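Local coordinates for protein single-stranded-DNA-specific exonuclease RecJ (Thermus thermophilus, PDB 2ZXR) that degrades single-stranded DNA as a 5' to 3' exonuclease that depends on divalent metal ions and shows no detectable activity on single-stranded RNA, at residues A[75-80]-A[101-106]; A[82-87]-A[186-191]; A[90-95]-A[192-197]; A[211-216]-A[243-248]. All coordinates share one frame; numbering follows the deposited sequence.

Interaction 1 (A[75-80]-A[101-106])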
# COMPACT_ATOMS: atom_id res chain seq x y z
N ILE A 75 -6.49 38.55 7.93
CA ILE A 75 -5.82 37.28 7.58
C ILE A 75 -6.24 36.75 6.21
O ILE A 75 -7.43 36.63 5.92
CB ILE A 75 -6.17 36.19 8.64
CG1 ILE A 75 -5.75 36.66 10.03
CG2 ILE A 75 -5.46 34.89 8.31
CD1 ILE A 75 -6.30 35.79 11.15
N ARG A 76 -5.28 36.43 5.36
CA ARG A 76 -5.63 35.88 4.05
C ARG A 76 -5.04 34.47 3.95
O ARG A 76 -3.87 34.25 4.28
CB ARG A 76 -5.10 36.76 2.92
CG ARG A 76 -5.39 36.23 1.53
CD ARG A 76 -4.84 37.14 0.44
NE ARG A 76 -5.83 38.08 -0.07
CZ ARG A 76 -5.61 38.94 -1.07
NH1 ARG A 76 -4.42 38.97 -1.67
NH2 ARG A 76 -6.59 39.75 -1.49
N VAL A 77 -5.86 33.52 3.51
CA VAL A 77 -5.41 32.13 3.43
C VAL A 77 -5.28 31.62 2.00
O VAL A 77 -6.21 31.75 1.20
CB VAL A 77 -6.38 31.19 4.22
CG1 VAL A 77 -5.84 29.76 4.23
CG2 VAL A 77 -6.56 31.70 5.64
N HIS A 78 -4.14 31.04 1.68
CA HIS A 78 -3.93 30.53 0.32
C HIS A 78 -3.55 29.05 0.25
O HIS A 78 -2.69 28.59 1.00
CB HIS A 78 -2.86 31.35 -0.38
CG HIS A 78 -2.73 31.03 -1.84
ND1 HIS A 78 -3.82 30.86 -2.66
CD2 HIS A 78 -1.64 30.85 -2.62
CE1 HIS A 78 -3.41 30.58 -3.88
NE2 HIS A 78 -2.09 30.57 -3.89
N GLY A 79 -4.18 28.32 -0.66
CA GLY A 79 -3.91 26.90 -0.85
C GLY A 79 -5.03 26.26 -1.68
O GLY A 79 -6.07 25.86 -1.14
N ASP A 80 -4.84 26.16 -2.99
CA ASP A 80 -5.89 25.60 -3.84
C ASP A 80 -5.41 24.65 -4.94
O ASP A 80 -6.16 24.33 -5.86
CB ASP A 80 -6.66 26.75 -4.48
CG ASP A 80 -5.76 27.67 -5.30
OD1 ASP A 80 -6.10 28.87 -5.41
OD2 ASP A 80 -4.72 27.21 -5.83
N ALA A 101 -12.11 35.96 13.63
CA ALA A 101 -11.02 36.55 12.86
C ALA A 101 -11.56 37.18 11.59
O ALA A 101 -12.65 36.83 11.13
CB ALA A 101 -9.99 35.48 12.49
N ASP A 102 -10.81 38.13 11.04
CA ASP A 102 -11.17 38.75 9.78
C ASP A 102 -10.26 38.01 8.79
O ASP A 102 -9.16 38.45 8.45
CB ASP A 102 -10.88 40.25 9.79
CG ASP A 102 -11.07 40.90 8.43
OD1 ASP A 102 -11.70 40.28 7.54
OD2 ASP A 102 -10.60 42.05 8.25
N VAL A 103 -10.73 36.85 8.37
CA VAL A 103 -9.97 35.97 7.49
C VAL A 103 -10.74 35.71 6.20
O VAL A 103 -11.96 35.73 6.18
CB VAL A 103 -9.68 34.63 8.24
CG1 VAL A 103 -10.98 34.03 8.75
CG2 VAL A 103 -8.96 33.66 7.32
N HIS A 104 -10.02 35.47 5.12
CA HIS A 104 -10.69 35.20 3.85
C HIS A 104 -9.73 34.39 3.02
O HIS A 104 -8.51 34.52 3.13
CB HIS A 104 -11.02 36.51 3.15
CG HIS A 104 -9.83 37.39 2.96
ND1 HIS A 104 -9.08 37.38 1.80
CD2 HIS A 104 -9.20 38.23 3.81
CE1 HIS A 104 -8.03 38.17 1.95
NE2 HIS A 104 -8.08 38.70 3.16
N PRO A 105 -10.26 33.52 2.16
CA PRO A 105 -9.34 32.73 1.35
C PRO A 105 -8.88 33.55 0.15
O PRO A 105 -9.56 34.49 -0.27
CB PRO A 105 -10.19 31.54 0.94
CG PRO A 105 -11.53 32.18 0.74
CD PRO A 105 -11.66 33.15 1.91
N PHE A 106 -7.72 33.22 -0.40
CA PHE A 106 -7.27 33.93 -1.57
C PHE A 106 -7.14 32.98 -2.76
O PHE A 106 -6.21 32.18 -2.83
CB PHE A 106 -5.92 34.61 -1.32
CG PHE A 106 -5.34 35.25 -2.54
CD1 PHE A 106 -6.12 36.07 -3.35
CD2 PHE A 106 -4.02 35.00 -2.91
CE1 PHE A 106 -5.61 36.63 -4.52
CE2 PHE A 106 -3.49 35.56 -4.07
CZ PHE A 106 -4.29 36.37 -4.88
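Ile75 lies beside Val103 as one rung of a parallel ladder in a beta-alpha-beta unit: strand 74-78, helix 83-98 and strand 102-105, the last at the edge of the five-stranded parallel sheet of the DHH domain. Backbone bonds come first. Ile75 N donates to Asp102 O at 2.7 Å, and Ile75 O then accepts from His104 N; two residues on, Val77 repeats the pattern with His104 O and Phe106 N. Arg76 and His78 spend their backbone groups on strand 131-134 and the adjoining Val135, on the other flank.

Apolar contacts fill the face beneath helix 83-98, where Val103 CG2 meets Val77 CG2 at 3.5 Å and Ile75 CG2 at 3.8 Å. Aromatic and cationic groups occupy the reverse face. A bend at chi3 (-95°) lays the Arg76 guanidinium flat on the Phe106 ring, the centres 4.2 Å apart and the planes only 10° from parallel. The His104 ring stands almost upright to that guanidinium and receives Arg76 CA over its face, a CH-pi contact. Beyond the ladder, His78 ND1 donates to Phe106 O at 2.7 Å, and this oxygen lies 29° out of the imidazole plane.

Interaction 2 (A[82-87]-A[186-191]). With MG (magnesium ion), chain B.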
# COMPACT_ATOMS: atom_id res chain seq x y z
N ASP A 82 -4.71 21.38 -4.83
CA ASP A 82 -5.32 20.05 -4.81
C ASP A 82 -6.10 19.89 -3.51
O ASP A 82 -6.14 20.83 -2.71
CB ASP A 82 -4.23 18.98 -4.93
CG ASP A 82 -3.15 19.12 -3.86
OD1 ASP A 82 -2.07 18.49 -4.01
OD2 ASP A 82 -3.35 19.85 -2.87
N ALA A 83 -6.68 18.72 -3.30
CA ALA A 83 -7.50 18.46 -2.12
C ALA A 83 -6.81 18.77 -0.79
O ALA A 83 -7.45 19.26 0.14
CB ALA A 83 -8.00 17.01 -2.13
N ASP A 84 -5.53 18.46 -0.70
CA ASP A 84 -4.77 18.72 0.52
C ASP A 84 -4.73 20.24 0.80
O ASP A 84 -4.96 20.67 1.92
CB ASP A 84 -3.34 18.15 0.37
CG ASP A 84 -2.58 18.10 1.70
OD1 ASP A 84 -3.22 17.93 2.76
OD2 ASP A 84 -1.33 18.20 1.68
N GLY A 85 -4.40 21.04 -0.21
CA GLY A 85 -4.38 22.49 -0.01
C GLY A 85 -5.78 23.06 0.24
O GLY A 85 -5.96 23.95 1.09
N LEU A 86 -6.77 22.58 -0.49
CA LEU A 86 -8.13 23.08 -0.32
C LEU A 86 -8.76 22.74 1.03
O LEU A 86 -9.45 23.59 1.63
CB LEU A 86 -9.03 22.60 -1.45
CG LEU A 86 -8.72 23.18 -2.83
CD1 LEU A 86 -9.51 22.45 -3.90
CD2 LEU A 86 -9.08 24.66 -2.85
N THR A 87 -8.55 21.51 1.51
CA THR A 87 -9.13 21.14 2.78
C THR A 87 -8.39 21.89 3.87
O THR A 87 -9.00 22.32 4.86
CB THR A 87 -9.11 19.61 3.03
OG1 THR A 87 -7.78 19.11 2.88
CG2 THR A 87 -10.05 18.90 2.05
N THR A 186 0.35 16.22 6.60
CA THR A 186 0.35 16.86 5.28
C THR A 186 0.01 18.35 5.39
O THR A 186 -0.01 18.91 6.48
CB THR A 186 -0.68 16.18 4.33
OG1 THR A 186 -2.01 16.41 4.82
CG2 THR A 186 -0.44 14.67 4.27
N GLY A 187 -0.26 18.98 4.25
CA GLY A 187 -0.60 20.39 4.28
C GLY A 187 -1.84 20.63 5.14
O GLY A 187 -1.89 21.57 5.93
N ALA A 188 -2.86 19.78 4.96
CA ALA A 188 -4.09 19.91 5.72
C ALA A 188 -3.86 19.45 7.17
O ALA A 188 -4.50 19.95 8.10
CB ALA A 188 -5.21 19.10 5.06
N GLY A 189 -2.95 18.50 7.34
CA GLY A 189 -2.64 18.02 8.68
C GLY A 189 -2.00 19.11 9.53
O GLY A 189 -2.33 19.28 10.72
N VAL A 190 -1.08 19.85 8.90
CA VAL A 190 -0.39 20.95 9.56
C VAL A 190 -1.36 22.14 9.79
O VAL A 190 -1.32 22.76 10.85
CB VAL A 190 0.87 21.38 8.75
CG1 VAL A 190 1.52 22.63 9.39
CG2 VAL A 190 1.91 20.23 8.72
N ALA A 191 -2.24 22.42 8.83
CA ALA A 191 -3.25 23.48 9.02
C ALA A 191 -4.09 23.12 10.28
O ALA A 191 -4.44 23.97 11.10
CB ALA A 191 -4.16 23.57 7.82
MG MG B . 0.34 17.95 0.11
O HOH W 1 -0.99 17.35 -1.73
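With chi1 at -167°, Asp84 turns CG away from its own backbone N and carries the carboxylate across to the start of helix 187-201, where Thr186, its OG1 held between backbone N and carbonyl carbon (chi1 66°), presents a hydroxyl to it. Asp84 OD1 is gripped twice. Thr186 OG1 donates to Asp84 OD1 at 2.8 Å from the syn side, and Ala188 N donates to the same Asp84 OD1 at 2.9 Å from well above the carboxylate plane, the two donors lying on opposite faces of that plane. Asp84 OD2 accepts from Gly187 N at 2.9 Å and also binds the magnesium ion at 2.3 Å.

Thr186 is itself the N-cap of its helix, through a weak bond from Gly189 N to OG1. Asp82, a ligand of the first manganese ion, caps the other helix: Gly85 N meets Asp82 OD2 at 3.1 Å, while Asp82 OD1 accepts from a water bound to magnesium. Asp136, His160, His161 and Asp221 supply the remaining protein ligands of the ion.

Three donors, from the N-cap Thr186 and the first two residues of helix 187-201, hold the rotation of the carboxylate and probably help to aim OD2 at the metal, acting as a second shell. The two oxygens of Asp84 therefore divide the work: OD1 is held by donors, while OD2 is shared between Gly187 N and the magnesium ion.

Interaction 3 (A[90-95]-A[192-197])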
# COMPACT_ATOMS: atom_id res chain seq x y z
N ALA A 90 -9.75 25.37 3.99
CA ALA A 90 -11.09 25.38 4.55
C ALA A 90 -10.97 25.29 6.07
O ALA A 90 -11.73 25.93 6.79
CB ALA A 90 -11.93 24.22 4.01
N ILE A 91 -10.00 24.52 6.57
CA ILE A 91 -9.82 24.39 8.00
C ILE A 91 -9.45 25.74 8.60
O ILE A 91 -10.05 26.18 9.56
CB ILE A 91 -8.71 23.34 8.35
CG1 ILE A 91 -9.23 21.93 8.14
CG2 ILE A 91 -8.25 23.49 9.81
CD1 ILE A 91 -8.09 20.89 8.10
N LEU A 92 -8.43 26.38 8.05
CA LEU A 92 -8.01 27.65 8.59
C LEU A 92 -9.05 28.74 8.43
O LEU A 92 -9.25 29.51 9.37
CB LEU A 92 -6.67 28.07 7.97
CG LEU A 92 -5.58 27.11 8.47
CD1 LEU A 92 -4.36 27.22 7.60
CD2 LEU A 92 -5.23 27.42 9.91
N VAL A 93 -9.72 28.80 7.28
CA VAL A 93 -10.73 29.84 7.11
C VAL A 93 -11.92 29.63 8.04
O VAL A 93 -12.31 30.54 8.77
CB VAL A 93 -11.20 29.94 5.63
CG1 VAL A 93 -12.46 30.84 5.53
CG2 VAL A 93 -10.04 30.51 4.75
N ARG A 94 -12.53 28.44 8.03
CA ARG A 94 -13.65 28.21 8.94
C ARG A 94 -13.18 28.35 10.40
O ARG A 94 -13.80 29.04 11.19
CB ARG A 94 -14.25 26.80 8.76
CG ARG A 94 -15.17 26.57 7.54
CD ARG A 94 -15.74 25.16 7.68
NE ARG A 94 -16.68 24.70 6.66
CZ ARG A 94 -17.97 24.99 6.63
NH1 ARG A 94 -18.50 25.79 7.56
NH2 ARG A 94 -18.76 24.41 5.71
N GLY A 95 -12.09 27.68 10.75
CA GLY A 95 -11.60 27.73 12.12
C GLY A 95 -11.30 29.12 12.67
O GLY A 95 -11.70 29.45 13.80
N PHE A 192 -4.42 21.84 10.39
CA PHE A 192 -5.20 21.33 11.51
C PHE A 192 -4.39 21.50 12.81
O PHE A 192 -4.91 21.95 13.81
CB PHE A 192 -5.52 19.85 11.25
CG PHE A 192 -6.25 19.17 12.35
CD1 PHE A 192 -7.61 19.33 12.50
CD2 PHE A 192 -5.57 18.33 13.23
CE1 PHE A 192 -8.29 18.66 13.50
CE2 PHE A 192 -6.26 17.65 14.24
CZ PHE A 192 -7.61 17.82 14.37
N LEU A 193 -3.12 21.13 12.79
CA LEU A 193 -2.28 21.26 13.98
C LEU A 193 -2.19 22.71 14.42
O LEU A 193 -2.26 23.01 15.62
CB LEU A 193 -0.89 20.69 13.72
CG LEU A 193 -0.90 19.16 13.61
CD1 LEU A 193 0.41 18.65 12.99
CD2 LEU A 193 -1.14 18.57 15.00
N LEU A 194 -2.05 23.61 13.44
CA LEU A 194 -1.97 25.04 13.69
C LEU A 194 -3.25 25.55 14.34
O LEU A 194 -3.19 26.31 15.32
CB LEU A 194 -1.72 25.81 12.39
CG LEU A 194 -1.56 27.33 12.48
CD1 LEU A 194 -0.39 27.67 13.41
CD2 LEU A 194 -1.30 27.94 11.08
N LEU A 195 -4.41 25.17 13.80
CA LEU A 195 -5.66 25.62 14.40
C LEU A 195 -5.71 25.09 15.85
O LEU A 195 -6.16 25.78 16.77
CB LEU A 195 -6.87 25.08 13.62
CG LEU A 195 -8.26 25.41 14.21
CD1 LEU A 195 -8.44 26.91 14.28
CD2 LEU A 195 -9.35 24.76 13.38
N TRP A 196 -5.23 23.86 16.05
CA TRP A 196 -5.23 23.22 17.36
C TRP A 196 -4.30 23.97 18.34
O TRP A 196 -4.65 24.19 19.52
CB TRP A 196 -4.78 21.76 17.21
CG TRP A 196 -4.95 20.87 18.41
CD1 TRP A 196 -5.07 21.24 19.72
CD2 TRP A 196 -4.98 19.44 18.40
NE1 TRP A 196 -5.16 20.13 20.52
CE2 TRP A 196 -5.11 19.01 19.74
CE3 TRP A 196 -4.90 18.47 17.39
CZ2 TRP A 196 -5.16 17.66 20.10
CZ3 TRP A 196 -4.96 17.11 17.75
CH2 TRP A 196 -5.09 16.73 19.10
N ALA A 197 -3.12 24.34 17.86
CA ALA A 197 -2.16 25.09 18.67
C ALA A 197 -2.82 26.40 19.13
O ALA A 197 -2.67 26.81 20.27
CB ALA A 197 -0.89 25.37 17.86
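Gly95 N donates to Ile91 O at 2.8 Å, an ordinary bond of helix 83-98 that places these two residues one turn apart on the flank facing Leu195. The contact itself is apolar throughout. Leu195 reaches across between them, and its CD2 lies 3.9 Å from Ile91 CG2. With CG anti to the backbone N (chi1 176°), Leu195 directs both methyl groups at the neighbouring helix, where Gly95 offers bare backbone. The fit is close at this point: Leu195 CD1 and Leu195 CD2 both lie against Gly95 CA, each at 3.9 Å.

Ile91 has a second neighbour in Phe192. Ile91 CG2 approaches Phe192 CA at 4.1 Å, and Ile91 CD1 touches Phe192 CB at 4.2 Å; the phenyl ring itself turns off to pack on helices 211-220 and 227-239. One step further round the helix, Leu92 and Leu194 cross at about a right angle, meeting through their CD2 methyl groups at 4.1 Å. The Arg94 side chain leads away from the contact to a salt bridge with Asp291.

The short segments run in nearly the same direction, 25° apart, with axes 9.4 Å from each other at closest approach. All six touching residues are buried. Helix 83-98 is the connecting helix of a beta-alpha-beta unit, and the arrangement is that of the helical layer packed beside the parallel sheet in the alpha/beta DHH domain.

Interaction 4 (A[211-216]-A[243-248])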
# COMPACT_ATOMS: atom_id res chain seq x y z
N ALA A 211 -11.36 17.40 11.87
CA ALA A 211 -10.54 16.26 11.51
C ALA A 211 -11.02 15.55 10.23
O ALA A 211 -10.22 14.88 9.59
CB ALA A 211 -10.47 15.28 12.67
N ASP A 212 -12.30 15.66 9.87
CA ASP A 212 -12.78 15.03 8.63
C ASP A 212 -12.13 15.74 7.44
O ASP A 212 -11.60 15.08 6.52
CB ASP A 212 -14.31 15.02 8.50
CG ASP A 212 -14.97 16.35 8.87
OD1 ASP A 212 -16.24 16.38 8.94
OD2 ASP A 212 -14.24 17.36 9.09
N LEU A 213 -12.12 17.08 7.46
CA LEU A 213 -11.46 17.83 6.40
C LEU A 213 -9.98 17.47 6.34
O LEU A 213 -9.42 17.27 5.28
CB LEU A 213 -11.54 19.35 6.65
CG LEU A 213 -12.91 20.02 6.57
CD1 LEU A 213 -12.85 21.47 7.08
CD2 LEU A 213 -13.38 19.95 5.11
N ALA A 214 -9.35 17.41 7.51
CA ALA A 214 -7.92 17.11 7.60
C ALA A 214 -7.58 15.70 7.09
O ALA A 214 -6.54 15.51 6.44
CB ALA A 214 -7.43 17.28 9.08
N ALA A 215 -8.44 14.74 7.41
CA ALA A 215 -8.27 13.35 6.95
C ALA A 215 -8.38 13.26 5.42
O ALA A 215 -7.61 12.54 4.77
CB ALA A 215 -9.34 12.42 7.61
N VAL A 216 -9.35 13.97 4.86
CA VAL A 216 -9.52 13.96 3.40
C VAL A 216 -8.24 14.50 2.73
O VAL A 216 -7.75 13.94 1.74
CB VAL A 216 -10.78 14.81 2.95
CG1 VAL A 216 -10.78 14.99 1.42
CG2 VAL A 216 -12.09 14.06 3.38
N SER A 243 -20.74 15.16 9.33
CA SER A 243 -19.88 16.33 9.31
C SER A 243 -20.54 17.64 9.68
O SER A 243 -21.71 17.85 9.41
CB SER A 243 -19.27 16.52 7.92
OG SER A 243 -18.34 17.60 7.94
N SER A 244 -19.76 18.52 10.29
CA SER A 244 -20.28 19.85 10.63
C SER A 244 -20.28 20.66 9.31
O SER A 244 -20.86 21.73 9.25
CB SER A 244 -19.37 20.58 11.63
OG SER A 244 -19.39 19.94 12.89
N TRP A 245 -19.61 20.12 8.28
CA TRP A 245 -19.49 20.79 6.98
C TRP A 245 -20.40 20.11 5.99
O TRP A 245 -20.02 19.11 5.40
CB TRP A 245 -18.04 20.74 6.51
CG TRP A 245 -17.08 20.68 7.67
CD1 TRP A 245 -16.14 19.71 7.91
CD2 TRP A 245 -17.00 21.59 8.76
NE1 TRP A 245 -15.48 19.97 9.08
CE2 TRP A 245 -15.98 21.12 9.63
CE3 TRP A 245 -17.68 22.77 9.10
CZ2 TRP A 245 -15.63 21.79 10.81
CZ3 TRP A 245 -17.34 23.44 10.27
CH2 TRP A 245 -16.32 22.94 11.12
N VAL A 246 -21.60 20.66 5.79
CA VAL A 246 -22.61 20.05 4.92
C VAL A 246 -22.14 19.67 3.52
O VAL A 246 -22.59 18.67 2.99
CB VAL A 246 -23.91 20.94 4.83
CG1 VAL A 246 -23.69 22.20 3.97
CG2 VAL A 246 -25.05 20.09 4.27
N GLY A 247 -21.22 20.44 2.95
CA GLY A 247 -20.70 20.13 1.62
C GLY A 247 -19.91 18.83 1.58
O GLY A 247 -19.99 18.06 0.60
N LEU A 248 -19.13 18.57 2.63
CA LEU A 248 -18.34 17.36 2.68
C LEU A 248 -19.28 16.17 2.91
O LEU A 248 -19.16 15.12 2.28
CB LEU A 248 -17.32 17.44 3.82
CG LEU A 248 -16.48 16.18 3.98
CD1 LEU A 248 -15.73 15.88 2.66
CD2 LEU A 248 -15.48 16.37 5.14
O HOH W 2 -17.05 17.66 11.15
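The indole of Trp245 is sandwiched between Leu213 CD1 on one face and Ser244 CB on the other, with Asp212 OD2 in its plane at the edge. Leu213 crosses the ring at about a right angle and makes a CH-pi contact, CD1 lying 3.9 Å from the centroid of the five-membered ring. The carboxylate of Asp212 is turned 54° against the indole, and Trp245 NE1 reaches Asp212 OD2 at 2.9 Å in a weak, bent bond (129° at the hydrogen). Tyr210 brings a further ring to Trp245, and Arg94 of helix 83-98 packs against it as well.

Asp212 OD1 takes the remaining donors of the 243-248 segment. Ser243 OG donates to Asp212 OD1 at 2.6 Å from the syn side, and a water donates to Asp212 OD1 at 2.7 Å while accepting from Ser244 N. Ser243 OG also accepts from Trp245 N at 2.8 Å, closing an ST turn that leads into helix 246-254. Asp212 OD2 has a further donor in Leu213 N, which comes from the anti side.

Leu248 CD2 packs against the carboxylate carbon, 3.8 Å from Asp212 CG. Apolar contacts complete the join: Leu213 CD2 lies 4.2 Å from Leu248 CD2, and Leu248 CD1 meets Val216 CG2 tip to tip at 4.1 Å.

Asp212 is thus a buried acid surrounded by donors: a hydroxyl, a water, a backbone amide and, weakly, an indole N-H. Such a setting is consistent with an ionised carboxylate, whose two oxygens tie the first turn of helix 211-220 to the turn that precedes helix 246-254.

In the fold
Helix 83-98 joins the first three contacts: it connects the two strands of interaction 1 and lines up with helix 187-201 in interactions 2 and 3, whose centres are 10 Å apart. Its Val93 CG2 packs on Val77 CB at 3.8 Å, so the helix has the strands of interaction 1 on one flank and helix 187-201 on another. Interaction 4 adds helix 211-220, where Leu213 O lies 3.3 Å from Thr87 CB and Ala214 N lies 3.7 Å from Ile91 CD1. Interaction 2 supplies one protein ligand of the magnesium ion, Asp84. Asp80, a manganese ligand ending interaction 1, has its side chain about 12 Å from the magnesium ion, as do Ile91 and Val216.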